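Local coordinates for DNA mismatch repair protein MUTS (Thermus aquaticus, PDB 1EWQ) that binds mismatched DNA, probably as the recognition step of mismatch repair, and has a weak ATPase activity, at residues 127-132 with 283-288; 131-136 with 171-176; 150-155 with 331-336; 337-342 with 515-520. All coordinates share one frame; numbering follows the deposited sequence.

Contact 1. Residues 127-132 with 283-288; sequences LPREAN and PGRRLL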
# COMPACT_ATOMS: atom_id res chain seq x y z
N LEU C 127 14.82 12.65 1.09
CA LEU C 127 15.84 11.62 1.15
C LEU C 127 15.76 10.75 2.40
O LEU C 127 15.31 11.20 3.45
CB LEU C 127 17.22 12.25 1.11
CG LEU C 127 17.72 12.79 -0.23
CD1 LEU C 127 18.90 13.74 0.01
CD2 LEU C 127 18.09 11.62 -1.13
N PRO C 128 16.21 9.49 2.29
CA PRO C 128 16.21 8.57 3.42
C PRO C 128 17.56 8.82 4.11
O PRO C 128 18.40 9.52 3.56
CB PRO C 128 16.14 7.21 2.76
CG PRO C 128 16.98 7.40 1.54
CD PRO C 128 16.56 8.79 1.04
N ARG C 129 17.76 8.28 5.31
CA ARG C 129 19.04 8.47 5.99
C ARG C 129 20.12 7.74 5.19
O ARG C 129 21.24 8.21 5.05
CB ARG C 129 18.99 7.89 7.41
CG ARG C 129 19.09 8.91 8.53
CD ARG C 129 18.99 8.24 9.90
NE ARG C 129 18.91 9.22 10.98
CZ ARG C 129 19.96 9.74 11.62
NH1 ARG C 129 21.18 9.36 11.29
NH2 ARG C 129 19.78 10.64 12.58
N GLU C 130 19.74 6.58 4.67
CA GLU C 130 20.61 5.72 3.88
C GLU C 130 21.11 6.35 2.57
O GLU C 130 20.64 7.40 2.14
CB GLU C 130 19.87 4.43 3.52
CG GLU C 130 19.45 3.56 4.69
CD GLU C 130 18.42 4.21 5.60
OE1 GLU C 130 17.54 4.94 5.09
OE2 GLU C 130 18.49 3.99 6.82
N ALA C 131 22.05 5.68 1.92
CA ALA C 131 22.59 6.15 0.66
C ALA C 131 21.47 6.04 -0.37
O ALA C 131 20.67 5.11 -0.33
CB ALA C 131 23.77 5.31 0.24
N ASN C 132 21.43 7.00 -1.29
CA ASN C 132 20.42 7.02 -2.33
C ASN C 132 21.17 6.96 -3.66
O ASN C 132 21.74 7.96 -4.11
CB ASN C 132 19.60 8.30 -2.21
CG ASN C 132 18.38 8.29 -3.07
OD1 ASN C 132 18.26 9.07 -4.02
ND2 ASN C 132 17.44 7.41 -2.74
N PRO C 283 25.63 9.71 8.39
CA PRO C 283 26.90 9.26 7.78
C PRO C 283 27.34 7.93 8.41
O PRO C 283 27.91 7.06 7.75
CB PRO C 283 27.87 10.39 8.11
CG PRO C 283 26.97 11.61 8.11
CD PRO C 283 25.74 11.12 8.84
N GLY C 284 27.05 7.78 9.70
CA GLY C 284 27.38 6.57 10.43
C GLY C 284 26.50 5.42 9.99
O GLY C 284 26.98 4.33 9.75
N ARG C 285 25.19 5.64 9.90
CA ARG C 285 24.30 4.57 9.44
C ARG C 285 24.72 4.13 8.05
O ARG C 285 24.71 2.94 7.74
CB ARG C 285 22.84 5.04 9.41
CG ARG C 285 21.90 3.97 8.88
CD ARG C 285 20.43 4.38 8.97
NE ARG C 285 20.01 4.57 10.36
CZ ARG C 285 18.81 5.03 10.73
NH1 ARG C 285 17.89 5.33 9.82
NH2 ARG C 285 18.56 5.20 12.01
N ARG C 286 25.08 5.10 7.20
CA ARG C 286 25.50 4.79 5.84
C ARG C 286 26.82 4.00 5.82
O ARG C 286 26.96 3.04 5.06
CB ARG C 286 25.65 6.08 5.01
CG ARG C 286 24.30 6.74 4.61
CD ARG C 286 24.48 7.77 3.47
NE ARG C 286 25.35 8.88 3.86
CZ ARG C 286 24.92 9.98 4.46
NH1 ARG C 286 23.63 10.14 4.72
NH2 ARG C 286 25.78 10.92 4.83
N LEU C 287 27.77 4.40 6.65
CA LEU C 287 29.04 3.69 6.72
C LEU C 287 28.81 2.25 7.18
O LEU C 287 29.38 1.31 6.62
CB LEU C 287 30.00 4.38 7.69
CG LEU C 287 31.37 3.70 7.79
CD1 LEU C 287 32.12 3.93 6.46
CD2 LEU C 287 32.17 4.29 8.97
N LEU C 288 27.98 2.07 8.21
CA LEU C 288 27.71 0.73 8.71
C LEU C 288 27.05 -0.11 7.61
O LEU C 288 27.38 -1.27 7.43
CB LEU C 288 26.80 0.77 9.95
CG LEU C 288 26.44 -0.60 10.54
CD1 LEU C 288 27.69 -1.47 10.66
CD2 LEU C 288 25.76 -0.42 11.90
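Arg286 and Arg285 join helix 282-293 of the helical domain III to the loop between strands 110-116 and 134-139. NH1 of Arg286 donates to the carbonyl O of Arg129 at 3.1 Å, with the N-H...O angle at 147° and the donor nearly along the C=O axis. The same guanidinium also pairs with Glu333 and Asp331, so its carbonyl bond is one of several that fix it. Arg285 bends at chi3 (-63°), which brings its guanidinium to Glu130. There it forms a weaker salt bridge, NH1 to OE2 of Glu130 at 3.3 Å, with carboxylate and guanidinium planes only 19° apart, while its NE is held by Asp277. Arg129 crosses Arg285 at about a right angle and lays its CD over one guanidinium face, 3.3 Å from CZ. The two positive groups stand close, but Glu130 and Asp277 probably offset their repulsion. With a leucine in place of Arg285, Glu130 and Asp277 would probably each lose a positive mate and the Arg129 methylene chain the flat surface it rests on. Farther along, CB of Ala131 packs against CD of Arg286 at 4.1 Å.

Contact 2. Residues 131-136 with 171-176; sequences ANYLAA and FRHRPA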
# COMPACT_ATOMS: atom_id res chain seq x y z
N ALA C 131 22.05 5.68 1.92
CA ALA C 131 22.59 6.15 0.66
C ALA C 131 21.47 6.04 -0.37
O ALA C 131 20.67 5.11 -0.33
CB ALA C 131 23.77 5.31 0.24
N ASN C 132 21.43 7.00 -1.29
CA ASN C 132 20.42 7.02 -2.33
C ASN C 132 21.17 6.96 -3.66
O ASN C 132 21.74 7.96 -4.11
CB ASN C 132 19.60 8.30 -2.21
CG ASN C 132 18.38 8.29 -3.07
OD1 ASN C 132 18.26 9.07 -4.02
ND2 ASN C 132 17.44 7.41 -2.74
N TYR C 133 21.17 5.79 -4.28
CA TYR C 133 21.92 5.60 -5.52
C TYR C 133 21.18 5.64 -6.84
O TYR C 133 20.09 5.09 -6.98
CB TYR C 133 22.68 4.27 -5.50
CG TYR C 133 23.74 4.10 -4.43
CD1 TYR C 133 23.59 3.13 -3.43
CD2 TYR C 133 24.91 4.86 -4.45
CE1 TYR C 133 24.59 2.94 -2.47
CE2 TYR C 133 25.91 4.67 -3.49
CZ TYR C 133 25.74 3.71 -2.51
OH TYR C 133 26.72 3.52 -1.57
N LEU C 134 21.82 6.29 -7.81
CA LEU C 134 21.37 6.31 -9.19
C LEU C 134 22.36 5.28 -9.71
O LEU C 134 23.55 5.39 -9.44
CB LEU C 134 21.64 7.66 -9.87
CG LEU C 134 21.44 7.66 -11.41
CD1 LEU C 134 20.01 7.34 -11.76
CD2 LEU C 134 21.83 9.01 -11.98
N ALA C 135 21.89 4.28 -10.43
CA ALA C 135 22.77 3.26 -10.96
C ALA C 135 22.70 3.24 -12.49
O ALA C 135 21.68 3.60 -13.08
CB ALA C 135 22.40 1.89 -10.40
N ALA C 136 23.80 2.82 -13.12
CA ALA C 136 23.87 2.72 -14.58
C ALA C 136 24.55 1.41 -14.96
O ALA C 136 25.61 1.07 -14.42
CB ALA C 136 24.64 3.90 -15.16
N PHE C 171 21.85 -5.55 -6.67
CA PHE C 171 20.97 -5.77 -5.53
C PHE C 171 21.54 -5.32 -4.18
O PHE C 171 20.84 -4.68 -3.39
CB PHE C 171 20.59 -7.23 -5.42
CG PHE C 171 19.59 -7.49 -4.35
CD1 PHE C 171 18.23 -7.33 -4.60
CD2 PHE C 171 20.00 -7.84 -3.07
CE1 PHE C 171 17.30 -7.51 -3.59
CE2 PHE C 171 19.06 -8.03 -2.05
CZ PHE C 171 17.72 -7.86 -2.31
N ARG C 172 22.79 -5.66 -3.89
CA ARG C 172 23.36 -5.26 -2.61
C ARG C 172 23.37 -3.73 -2.43
O ARG C 172 23.47 -3.24 -1.32
CB ARG C 172 24.79 -5.83 -2.42
CG ARG C 172 25.62 -5.92 -3.69
CD ARG C 172 27.13 -6.12 -3.49
NE ARG C 172 27.53 -6.90 -2.31
CZ ARG C 172 28.66 -7.61 -2.23
NH1 ARG C 172 29.49 -7.64 -3.27
NH2 ARG C 172 28.98 -8.27 -1.12
N HIS C 173 23.25 -2.98 -3.52
CA HIS C 173 23.24 -1.52 -3.42
C HIS C 173 21.84 -0.94 -3.37
O HIS C 173 21.67 0.22 -3.00
CB HIS C 173 24.00 -0.88 -4.59
CG HIS C 173 25.48 -1.09 -4.53
ND1 HIS C 173 26.32 -0.25 -3.84
CD2 HIS C 173 26.26 -2.07 -5.04
CE1 HIS C 173 27.56 -0.70 -3.93
NE2 HIS C 173 27.55 -1.81 -4.65
N ARG C 174 20.84 -1.74 -3.73
CA ARG C 174 19.46 -1.30 -3.73
C ARG C 174 19.32 0.12 -4.28
O ARG C 174 18.91 1.05 -3.57
CB ARG C 174 18.88 -1.40 -2.31
CG ARG C 174 18.66 -2.85 -1.82
CD ARG C 174 17.62 -3.61 -2.68
NE ARG C 174 17.99 -3.60 -4.10
CZ ARG C 174 17.19 -3.91 -5.11
NH1 ARG C 174 15.92 -4.27 -4.90
NH2 ARG C 174 17.64 -3.83 -6.35
N PRO C 175 19.67 0.31 -5.57
CA PRO C 175 19.59 1.63 -6.22
C PRO C 175 18.16 2.11 -6.20
O PRO C 175 17.24 1.30 -6.15
CB PRO C 175 20.07 1.33 -7.63
CG PRO C 175 19.53 -0.05 -7.86
CD PRO C 175 19.88 -0.75 -6.56
N ALA C 176 17.96 3.42 -6.25
CA ALA C 176 16.61 3.97 -6.24
C ALA C 176 16.15 4.24 -7.67
O ALA C 176 14.95 4.38 -7.93
CB ALA C 176 16.59 5.27 -5.42
O HOH W 1 19.83 3.76 -2.95
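The ring of Tyr133 meets that of His173 in an offset edge-to-face pair, the imidazole edge turned toward the phenol face, with centroids 5.5 Å apart and planes at 80°. CE1 of Tyr133 lies near the imidazole plane, 3.9 Å from ND1, and its neighbour CD1 brings the phenol edge to the carbonyl O of His173 at 3.5 Å. Tyr133 holds CG anti to its carbonyl carbon (chi1 -62°), which swings the ring over to the end of helix 163-173. Phe147 packs against both rings, and the phenol OH bonds to Glu154. This is the sheet of domain II, an RNase H-like fold in which helix 163-173 is the crossover to strand 177-180, the parallel neighbour of strand 134-139. Arg174 leaves the helix with positive phi and turns the chain back to the sheet. There Ala176 N donates to Tyr133 O, 2.8 Å away at 160° and in the carbonyl plane. Pro175 sets its CB against CB of Ala135 at 3.7 Å. Water 1 bridges the segments: it donates to Ala131 O and, at 2.9 Å, to Arg174 O, and it accepts from Tyr133 N.

Contact 3. Residues 150-155 with 331-336; sequences VSTGEF and DLERLA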
# COMPACT_ATOMS: atom_id res chain seq x y z
N VAL C 150 24.12 11.48 -5.63
CA VAL C 150 24.22 12.91 -5.86
C VAL C 150 24.23 13.73 -4.57
O VAL C 150 24.80 14.83 -4.56
CB VAL C 150 23.07 13.38 -6.78
CG1 VAL C 150 23.28 14.81 -7.20
CG2 VAL C 150 23.00 12.47 -8.02
N SER C 151 23.62 13.23 -3.49
CA SER C 151 23.59 13.98 -2.24
C SER C 151 24.90 13.95 -1.47
O SER C 151 25.13 14.78 -0.59
CB SER C 151 22.46 13.48 -1.32
OG SER C 151 22.80 12.26 -0.68
N THR C 152 25.77 13.00 -1.78
CA THR C 152 27.05 12.90 -1.07
C THR C 152 28.25 13.00 -2.01
O THR C 152 29.36 13.33 -1.58
CB THR C 152 27.19 11.58 -0.31
OG1 THR C 152 27.30 10.49 -1.24
CG2 THR C 152 25.97 11.35 0.60
N GLY C 153 28.03 12.73 -3.28
CA GLY C 153 29.12 12.78 -4.24
C GLY C 153 29.77 11.42 -4.39
O GLY C 153 30.72 11.28 -5.16
N GLU C 154 29.29 10.42 -3.66
CA GLU C 154 29.87 9.08 -3.77
C GLU C 154 29.73 8.70 -5.24
O GLU C 154 28.64 8.77 -5.82
CB GLU C 154 29.16 8.06 -2.88
CG GLU C 154 29.88 6.72 -2.89
CD GLU C 154 29.33 5.71 -1.88
OE1 GLU C 154 28.16 5.85 -1.44
OE2 GLU C 154 30.09 4.77 -1.54
N PHE C 155 30.84 8.29 -5.82
CA PHE C 155 30.91 7.97 -7.24
C PHE C 155 31.81 6.73 -7.41
O PHE C 155 33.02 6.81 -7.24
CB PHE C 155 31.50 9.22 -7.91
CG PHE C 155 31.43 9.23 -9.40
CD1 PHE C 155 30.38 8.62 -10.08
CD2 PHE C 155 32.40 9.92 -10.13
CE1 PHE C 155 30.29 8.72 -11.47
CE2 PHE C 155 32.31 10.02 -11.51
CZ PHE C 155 31.26 9.42 -12.19
N ASP C 331 23.98 15.94 9.45
CA ASP C 331 24.67 15.21 8.38
C ASP C 331 25.61 16.20 7.66
O ASP C 331 25.20 16.86 6.70
CB ASP C 331 23.63 14.66 7.39
CG ASP C 331 24.24 13.79 6.29
OD1 ASP C 331 25.43 13.96 5.96
OD2 ASP C 331 23.50 12.93 5.75
N LEU C 332 26.85 16.30 8.11
CA LEU C 332 27.80 17.24 7.53
C LEU C 332 28.28 16.90 6.11
O LEU C 332 28.77 17.78 5.39
CB LEU C 332 29.00 17.40 8.46
CG LEU C 332 28.80 18.40 9.61
CD1 LEU C 332 27.48 18.14 10.31
CD2 LEU C 332 29.97 18.31 10.57
N GLU C 333 28.13 15.64 5.72
CA GLU C 333 28.53 15.22 4.40
C GLU C 333 27.51 15.74 3.37
O GLU C 333 27.89 16.31 2.34
CB GLU C 333 28.63 13.69 4.35
CG GLU C 333 28.81 13.12 2.95
CD GLU C 333 29.16 11.64 2.96
OE1 GLU C 333 28.60 10.89 3.79
OE2 GLU C 333 29.99 11.22 2.13
N ARG C 334 26.22 15.55 3.65
CA ARG C 334 25.19 16.05 2.74
C ARG C 334 25.09 17.58 2.80
O ARG C 334 24.69 18.23 1.84
CB ARG C 334 23.83 15.42 3.07
CG ARG C 334 23.65 14.07 2.41
CD ARG C 334 22.33 13.41 2.75
NE ARG C 334 22.21 12.13 2.06
CZ ARG C 334 21.33 11.19 2.37
NH1 ARG C 334 20.49 11.37 3.37
NH2 ARG C 334 21.28 10.07 1.66
N LEU C 335 25.47 18.13 3.94
CA LEU C 335 25.45 19.58 4.15
C LEU C 335 26.58 20.19 3.29
O LEU C 335 26.41 21.24 2.66
CB LEU C 335 25.66 19.87 5.63
CG LEU C 335 25.15 21.19 6.22
CD1 LEU C 335 25.92 22.37 5.64
CD2 LEU C 335 23.66 21.30 5.91
N ALA C 336 27.72 19.52 3.26
CA ALA C 336 28.86 19.98 2.47
C ALA C 336 28.49 20.03 0.98
O ALA C 336 28.79 21.01 0.29
CB ALA C 336 30.05 19.05 2.68
O HOH W 2 23.28 17.08 -0.07
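Arg334 stretches along Ser151 from its first methylene outward. CB is 3.9 Å from the Ser151 carbonyl O; CG, closer to that oxygen at 3.4 Å, also has CG2 of Thr152 at 4.0 Å. The chain is extended from CG to NE (chi2 and chi3 both 179°), which carries CD past OG of Ser151 and delivers NE to it: NE donates at 2.8 Å, a bent bond of 135° with the hydroxyl tilted from the guanidinium plane. OG is further bonded to Asp149. At the tip, NH1 and NH2 go to the carbonyls of Pro128 and Glu130. Thr152, whose OG1 accepts from Glu154 N in an ST turn, packs its CB 3.7 Å from OE2 of Glu333, whose other oxygen pairs with Arg286. Water 2 donates to both Ser151 O and Arg334 O. The turn before strand 154-160 of domain II, with its G1 beta bulge, docks on the first turn of helix 332-340 of domain III, N-capped by Asp331. A methionine in place of Arg334 would probably leave Ser151 OG and the two loop carbonyls without their donors. Across the contact Arg334 thus meets neutral oxygens; its nearby charge, Asp331, is a long ion pair at most.

Contact 4. Residues 337-342 with 515-520; sequences TRLELG and EALREA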
# COMPACT_ATOMS: atom_id res chain seq x y z
N THR C 337 27.82 18.98 0.52
CA THR C 337 27.38 18.85 -0.87
C THR C 337 26.41 19.97 -1.26
O THR C 337 26.53 20.55 -2.34
CB THR C 337 26.69 17.49 -1.14
OG1 THR C 337 27.58 16.42 -0.80
CG2 THR C 337 26.29 17.36 -2.61
N ARG C 338 25.45 20.26 -0.39
CA ARG C 338 24.50 21.32 -0.68
C ARG C 338 25.24 22.66 -0.73
O ARG C 338 24.95 23.52 -1.56
CB ARG C 338 23.38 21.36 0.37
CG ARG C 338 22.42 20.18 0.27
CD ARG C 338 21.31 20.23 1.31
NE ARG C 338 20.34 21.29 1.08
CZ ARG C 338 19.49 21.36 0.04
NH1 ARG C 338 19.48 20.41 -0.89
NH2 ARG C 338 18.64 22.38 -0.05
N LEU C 339 26.22 22.82 0.16
CA LEU C 339 27.02 24.03 0.18
C LEU C 339 27.77 24.17 -1.14
O LEU C 339 27.70 25.22 -1.79
CB LEU C 339 28.04 24.00 1.34
CG LEU C 339 27.55 24.43 2.73
CD1 LEU C 339 28.57 24.06 3.79
CD2 LEU C 339 27.29 25.94 2.72
N GLU C 340 28.46 23.11 -1.55
CA GLU C 340 29.24 23.13 -2.78
C GLU C 340 28.38 23.37 -4.01
O GLU C 340 28.83 23.98 -4.98
CB GLU C 340 30.01 21.80 -2.97
CG GLU C 340 31.01 21.49 -1.86
CD GLU C 340 31.49 20.04 -1.88
OE1 GLU C 340 30.75 19.18 -2.40
OE2 GLU C 340 32.58 19.76 -1.35
N LEU C 341 27.14 22.89 -3.98
CA LEU C 341 26.22 23.04 -5.10
C LEU C 341 25.41 24.34 -5.08
O LEU C 341 24.55 24.55 -5.93
CB LEU C 341 25.25 21.85 -5.16
CG LEU C 341 25.86 20.52 -5.60
CD1 LEU C 341 24.85 19.38 -5.46
CD2 LEU C 341 26.33 20.64 -7.04
N GLY C 342 25.68 25.20 -4.10
CA GLY C 342 24.96 26.46 -4.01
C GLY C 342 23.48 26.35 -3.64
O GLY C 342 22.68 27.21 -4.01
N GLU C 515 35.34 21.06 2.31
CA GLU C 515 36.21 19.90 2.44
C GLU C 515 36.47 19.51 3.90
O GLU C 515 36.49 18.32 4.23
CB GLU C 515 37.53 20.19 1.71
CG GLU C 515 38.17 18.96 1.10
CD GLU C 515 37.17 18.10 0.33
OE1 GLU C 515 36.44 18.66 -0.52
OE2 GLU C 515 37.14 16.87 0.57
N ALA C 516 36.66 20.50 4.77
CA ALA C 516 36.90 20.20 6.19
C ALA C 516 35.64 19.57 6.76
O ALA C 516 35.69 18.70 7.62
CB ALA C 516 37.28 21.47 6.96
N LEU C 517 34.49 20.03 6.28
CA LEU C 517 33.22 19.48 6.74
C LEU C 517 33.14 18.00 6.38
O LEU C 517 32.80 17.19 7.22
CB LEU C 517 32.06 20.25 6.11
CG LEU C 517 31.46 21.39 6.92
CD1 LEU C 517 32.55 22.29 7.43
CD2 LEU C 517 30.47 22.17 6.05
N ARG C 518 33.44 17.66 5.13
CA ARG C 518 33.40 16.26 4.71
C ARG C 518 34.33 15.42 5.59
O ARG C 518 33.94 14.37 6.10
CB ARG C 518 33.84 16.13 3.25
CG ARG C 518 32.86 16.71 2.24
CD ARG C 518 33.34 16.48 0.79
NE ARG C 518 32.31 16.90 -0.16
CZ ARG C 518 31.23 16.19 -0.44
NH1 ARG C 518 31.02 15.01 0.15
NH2 ARG C 518 30.33 16.66 -1.30
N GLU C 519 35.55 15.90 5.75
CA GLU C 519 36.58 15.25 6.56
C GLU C 519 36.11 15.01 7.99
O GLU C 519 36.27 13.91 8.53
CB GLU C 519 37.84 16.13 6.53
CG GLU C 519 38.87 15.86 7.59
CD GLU C 519 40.16 16.63 7.33
OE1 GLU C 519 40.10 17.81 6.90
OE2 GLU C 519 41.25 16.04 7.57
N ALA C 520 35.52 16.03 8.61
CA ALA C 520 35.01 15.89 9.97
C ALA C 520 33.88 14.86 9.95
O ALA C 520 33.69 14.09 10.89
CB ALA C 520 34.48 17.23 10.47
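Thr337 and Arg518 lie where two helices come alongside, 8.6 Å apart between their CA atoms, and Glu340 and Glu515, one turn along, are separated by 9.3 Å; at such spacing side chains make the contact. Arg518, extended from CG to NE (chi3 173°), spans the gap to meet Glu340 from the opposite direction. NE of Arg518 donates to OE2 of Glu340 at 3.1 Å, almost straight at 171°, in the guanidinium plane, on the syn side of the carboxylate but tilted out of its plane, and NH2 faces the other oxygen, OE1, whose position is less certain. The carboxylate is turned 36° from the guanidinium, so the two-pronged salt bridge is twisted. NH2 also makes a weak bond to OG1 of Thr337, itself held mainly by the carbonyl of Ser151. These helices, 332-340 and 514-540, belong to the all-helical domain III of MutS, and the first ends in a Schellman motif at Gly342, where phi is positive. NH1 of Arg518 reaches beyond domain III to the carbonyl of Thr152. Beside the polar group Leu339 and Leu517 cross at about a right angle, CD1 against CD2 at 3.5 Å; Ala336 touches Leu517, and Arg507 and Ala510 of helix 479-511 lie against Leu339. On the outer side OE1 of Glu515 stands 4.1 Å from OE2 of Glu340, a like-charge approach that Arg518 probably eases.

Contact 1 is a surface contact, contact 3 is partly buried, and contacts 2 and 4 are buried. Contact 2 lies within domain II and contact 4 within domain III, whereas contact 3 ties one domain to the other and contact 1 joins the loop before strand 134-139 to a helix of domain III. The inner contacts have apolar packing of their own, an edge-to-face ring pair beside one backbone hydrogen bond in contact 2 and leucine on leucine beside a salt bridge in contact 4; contacts 1 and 3 rest mostly on arginines meeting carbonyl, hydroxyl and carboxylate oxygens. Contacts 3 and 4 share helix 332-340, and contacts 1 and 2 share Ala131 and Asn132. Arg334 links contact 3 to the loop of contact 1.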